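Local coordinates for protein A-type ATP synthase subunit F (Archaeoglobus fulgidus, PDB 2I4R) that is probably a component of the A-type ATP synthase, the membrane-bound rotary machine that makes ATP from ADP at the expense of a proton gradient, at residues Pro18-Gly23 with Ile58-Tyr63; Ala44-Leu49 with Pro69-Glu74. One frame throughout, in Å; residues are numbered along the deposited sequence.

Interaction 1 (Pro18-Gly23 with Ile58-Tyr63); sequences PDFTIG and IMKQEY
In the parallel alpha/beta sandwich of subunit F, Phe20 of helix 18-26 lies against Ile58 and Lys60 at the C-terminal end of strand 54-60, so that one aromatic side chain joins the helix to the central sheet. The short segments run nearly antiparallel, at 150°, and their axes come no closer than 10.5 Å, a gap that a long, flat residue spans well. Phe20 has its CG anti to the backbone N (chi1 -179°), and this carries the ring out from the helix to the strand. Ile58 meets it at the rim: its CG2 lies near the ring plane, 4.1 Å from Phe20 CZ, and the two side chains cross at about a right angle. Beta-branched isoleucine suits a strand, and here its CG2 branch meets the ring while the longer CG1-CD1 branch leads away from it. Lys60 approaches another part of the ring with its aliphatic carbons. Lys60 CD comes within 3.8 Å of Phe20 CD2, and Lys60 CG is 3.9 Å from Phe20 CE2, with the chain running past the ring in the opposite direction. A lysine fits here because its methylenes slide obliquely past the CD2-CE2 side of the ring while its NZ forms a salt bridge with Asp17, just before the helix. Were Phe20 replaced by an alanine, Ile58 CG2 would probably lose its aromatic neighbour and the Lys60 methylenes the ring they run along. Val14 and Val86, on the strands flanking 54-60, also touch Phe20, and the ring of Phe24 meets it from the next turn of the helix. A helix packed through apolar side chains onto neighbouring parallel strands is typical of a three-layer alpha/beta sandwich with strand order 2-1-3-4, as in flavodoxin- and CheY-like folds.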
# COMPACT_ATOMS: atom_id res chain seq x y z
N PRO B 18 -1.11 17.53 0.95
CA PRO B 18 0.26 18.02 1.18
C PRO B 18 1.00 17.41 2.39
O PRO B 18 2.21 17.24 2.35
CB PRO B 18 0.06 19.53 1.30
CG PRO B 18 -1.35 19.64 1.84
CD PRO B 18 -2.07 18.64 0.99
N ASP B 19 0.27 17.11 3.46
CA ASP B 19 0.85 16.51 4.66
C ASP B 19 1.31 15.09 4.37
O ASP B 19 2.28 14.60 4.94
CB ASP B 19 -0.17 16.47 5.79
CG ASP B 19 0.12 17.47 6.89
OD1 ASP B 19 0.51 18.61 6.55
OD2 ASP B 19 -0.05 17.12 8.08
N PHE B 20 0.58 14.42 3.47
CA PHE B 20 0.87 13.05 3.09
C PHE B 20 1.99 12.97 2.07
O PHE B 20 2.74 12.00 2.05
CB PHE B 20 -0.40 12.41 2.53
CG PHE B 20 -0.26 10.96 2.11
CD1 PHE B 20 0.31 10.62 0.89
CD2 PHE B 20 -0.73 9.95 2.93
CE1 PHE B 20 0.39 9.30 0.49
CE2 PHE B 20 -0.65 8.62 2.53
CZ PHE B 20 -0.09 8.30 1.30
N THR B 21 2.12 13.99 1.23
CA THR B 21 3.13 14.01 0.18
C THR B 21 4.57 14.35 0.60
O THR B 21 5.53 13.77 0.08
CB THR B 21 2.67 14.94 -0.94
N ILE B 22 4.73 15.30 1.53
CA ILE B 22 6.05 15.74 1.99
C ILE B 22 7.04 14.66 2.32
O ILE B 22 8.19 14.73 1.90
CB ILE B 22 5.98 16.67 3.23
CG1 ILE B 22 4.73 16.35 4.05
CG2 ILE B 22 6.10 18.13 2.80
CD1 ILE B 22 4.33 17.46 5.00
N GLY B 23 6.61 13.68 3.10
CA GLY B 23 7.51 12.60 3.45
C GLY B 23 8.17 11.96 2.23
O GLY B 23 9.35 11.58 2.27
N ILE B 58 1.06 5.21 -4.85
CA ILE B 58 0.71 5.15 -3.43
C ILE B 58 -0.52 6.02 -3.18
O ILE B 58 -0.63 7.13 -3.72
CB ILE B 58 1.83 5.73 -2.53
CG1 ILE B 58 3.19 5.14 -2.91
CG2 ILE B 58 1.51 5.44 -1.08
CD1 ILE B 58 3.36 3.70 -2.54
N MSE B 59 -1.44 5.55 -2.34
CA MSE B 59 -2.63 6.33 -2.04
C MSE B 59 -3.26 5.98 -0.71
O MSE B 59 -3.04 4.91 -0.16
CB MSE B 59 -3.69 6.11 -3.11
CG MSE B 59 -3.66 7.04 -4.29
SE MSE B 59 -5.47 7.14 -4.97
CE MSE B 59 -5.76 5.26 -5.36
N LYS B 60 -4.08 6.90 -0.21
CA LYS B 60 -4.79 6.68 1.03
C LYS B 60 -5.86 5.64 0.70
O LYS B 60 -6.50 5.70 -0.35
CB LYS B 60 -5.44 7.97 1.50
CG LYS B 60 -4.45 9.01 1.99
CD LYS B 60 -4.42 9.07 3.52
CE LYS B 60 -5.14 10.31 4.04
NZ LYS B 60 -4.50 11.58 3.55
N GLN B 61 -6.04 4.68 1.60
CA GLN B 61 -7.02 3.62 1.38
C GLN B 61 -8.41 4.23 1.32
O GLN B 61 -9.35 3.62 0.83
CB GLN B 61 -6.92 2.61 2.51
CG GLN B 61 -7.41 1.21 2.16
CD GLN B 61 -6.89 0.17 3.14
OE1 GLN B 61 -7.17 0.22 4.34
NE2 GLN B 61 -6.11 -0.79 2.63
N GLU B 62 -8.51 5.45 1.82
CA GLU B 62 -9.77 6.17 1.87
C GLU B 62 -10.02 7.00 0.63
O GLU B 62 -10.70 8.02 0.70
CB GLU B 62 -9.77 7.10 3.08
CG GLU B 62 -8.57 8.01 3.09
CD GLU B 62 -8.54 8.94 4.28
OE1 GLU B 62 -9.38 9.86 4.32
OE2 GLU B 62 -7.68 8.73 5.16
N TYR B 63 -9.48 6.59 -0.51
CA TYR B 63 -9.69 7.37 -1.72
C TYR B 63 -10.51 6.63 -2.77
O TYR B 63 -11.20 7.27 -3.58
CB TYR B 63 -8.35 7.82 -2.31
CG TYR B 63 -7.73 9.02 -1.60
CD1 TYR B 63 -6.55 9.60 -2.08
CD2 TYR B 63 -8.32 9.58 -0.47
CE1 TYR B 63 -5.99 10.71 -1.46
CE2 TYR B 63 -7.77 10.70 0.16
CZ TYR B 63 -6.61 11.26 -0.34
OH TYR B 63 -6.07 12.37 0.27

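Interaction 2 (Ala44-Leu49 with Pro69-Glu74); sequences AVEDVL and PVLRRE
Leu71 of helix 69-77 reaches Glu46 and Leu49 of helix 38-50, making a small helix-to-helix contact in the alpha/beta fold of this subunit. Taken in order, the 69-74 segment begins with Pro69, whose carbonyl O accepts the backbone hydrogen bond of Arg73 N; proline suits the first turn of a helix, where its missing N-H costs no bond. Val70 O accepts the N-H of Glu74, and this regular winding sets Leu71 facing the other helix. Leu71 carries the contact with both of its methyl groups. Its CG is anti to the carbonyl carbon (chi1 -85°), and the fork beyond reaches across to two residues one helical turn apart. Glu46 CG sits against both methyls, 3.7 Å from Leu71 CD1 and 3.9 Å from Leu71 CD2, and the two side chains cross at about a right angle. Glu46 uses only its methylene part here: beyond CG the chain is extended, and its carboxylate stays farther from Leu71 than CG does. Glutamate suits this exposed position, offering a methylene to Leu71 and charge to the surroundings. The nearest backbones in this part of the contact are those of Glu46 and Leu71, with CA atoms 7.5 Å apart. Val45, buried next to Glu46, packs on Met59 of strand 54-60 and on Leu67, which ties helix 38-50 to the sheet. Further along the second segment, Glu74 has its CA 8.9 Å from that of Leu49. Leu49 and Leu71 present branched apolar ends that fit together without polar bonds: Leu49 CD1 meets Leu71 CD2 at 3.6 Å.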
# COMPACT_ATOMS: atom_id res chain seq x y z
N ALA B 44 -6.84 13.22 -10.57
CA ALA B 44 -5.46 12.74 -10.39
C ALA B 44 -5.38 11.27 -10.73
O ALA B 44 -4.46 10.83 -11.43
CB ALA B 44 -5.00 12.96 -8.96
N VAL B 45 -6.33 10.50 -10.23
CA VAL B 45 -6.34 9.08 -10.51
C VAL B 45 -6.63 8.84 -11.98
O VAL B 45 -6.11 7.90 -12.58
CB VAL B 45 -7.37 8.37 -9.65
CG1 VAL B 45 -7.30 6.88 -9.91
CG2 VAL B 45 -7.11 8.68 -8.20
N GLU B 46 -7.46 9.68 -12.58
CA GLU B 46 -7.77 9.51 -13.99
C GLU B 46 -6.48 9.82 -14.73
O GLU B 46 -6.09 9.08 -15.64
CB GLU B 46 -8.86 10.49 -14.43
CG GLU B 46 -10.29 10.03 -14.12
CD GLU B 46 -11.34 11.07 -14.48
OE1 GLU B 46 -12.55 10.73 -14.49
OE2 GLU B 46 -10.97 12.24 -14.75
N ASP B 47 -5.83 10.90 -14.32
CA ASP B 47 -4.60 11.34 -14.95
C ASP B 47 -3.49 10.31 -14.84
O ASP B 47 -2.79 10.04 -15.81
CB ASP B 47 -4.14 12.66 -14.35
CG ASP B 47 -5.17 13.77 -14.52
OD1 ASP B 47 -5.67 13.96 -15.66
OD2 ASP B 47 -5.48 14.45 -13.52
N VAL B 48 -3.33 9.73 -13.66
CA VAL B 48 -2.28 8.75 -13.49
C VAL B 48 -2.55 7.51 -14.34
O VAL B 48 -1.62 6.82 -14.76
CB VAL B 48 -2.12 8.37 -12.00
CG1 VAL B 48 -3.24 7.47 -11.57
CG2 VAL B 48 -0.77 7.72 -11.77
N LEU B 49 -3.81 7.26 -14.63
CA LEU B 49 -4.18 6.11 -15.45
C LEU B 49 -3.96 6.38 -16.93
O LEU B 49 -3.75 5.46 -17.70
CB LEU B 49 -5.65 5.72 -15.21
CG LEU B 49 -5.91 5.05 -13.85
CD1 LEU B 49 -7.39 5.07 -13.54
CD2 LEU B 49 -5.38 3.64 -13.88
N PRO B 69 -17.71 4.13 -9.98
CA PRO B 69 -17.66 2.71 -10.33
C PRO B 69 -16.75 2.38 -11.50
O PRO B 69 -16.01 1.40 -11.46
CB PRO B 69 -19.12 2.37 -10.63
CG PRO B 69 -19.86 3.30 -9.71
CD PRO B 69 -19.11 4.59 -9.89
N VAL B 70 -16.80 3.20 -12.54
CA VAL B 70 -15.97 2.96 -13.72
C VAL B 70 -14.50 2.88 -13.33
O VAL B 70 -13.81 1.90 -13.64
CB VAL B 70 -16.16 4.07 -14.78
CG1 VAL B 70 -15.44 3.70 -16.07
CG2 VAL B 70 -17.64 4.28 -15.04
N LEU B 71 -14.03 3.92 -12.64
CA LEU B 71 -12.64 4.03 -12.21
C LEU B 71 -12.23 2.92 -11.27
O LEU B 71 -11.16 2.33 -11.43
CB LEU B 71 -12.38 5.37 -11.52
CG LEU B 71 -12.04 6.57 -12.41
CD1 LEU B 71 -11.78 7.81 -11.56
CD2 LEU B 71 -10.81 6.24 -13.23
N ARG B 72 -13.08 2.63 -10.29
CA ARG B 72 -12.75 1.59 -9.33
C ARG B 72 -12.51 0.26 -10.05
O ARG B 72 -11.53 -0.42 -9.77
CB ARG B 72 -13.86 1.45 -8.28
N ARG B 73 -13.38 -0.10 -10.98
CA ARG B 73 -13.17 -1.35 -11.68
C ARG B 73 -12.00 -1.20 -12.64
O ARG B 73 -11.21 -2.13 -12.84
CB ARG B 73 -14.45 -1.79 -12.42
CG ARG B 73 -14.88 -0.96 -13.62
CD ARG B 73 -16.08 -1.63 -14.30
NE ARG B 73 -17.18 -1.81 -13.35
CZ ARG B 73 -18.23 -0.99 -13.26
NH1 ARG B 73 -18.34 0.05 -14.07
NH2 ARG B 73 -19.14 -1.19 -12.32
N GLU B 74 -11.87 0.00 -13.22
CA GLU B 74 -10.80 0.30 -14.16
C GLU B 74 -9.45 0.03 -13.51
O GLU B 74 -8.55 -0.52 -14.15
CB GLU B 74 -10.88 1.76 -14.60

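From the N terminus, strand 11-16 leads into helix 18-26, whose first turns belong to interaction 1. The chain then passes through strand 32-34 into helix 38-50, which supplies the first half of interaction 2, before strand 54-60 closes the loop of interaction 1. Helix 69-77 follows and closes interaction 2, so the segments alternate and the two loops cross. Interaction 1 ties a helix to the sheet; interaction 2 ties two helices together on the opposite side of the chain's centre. Their centres are about 17 Å apart, yet Met59 SE packs 3.9 Å from Val45 CG2, joining the two contacts through strand 54-60.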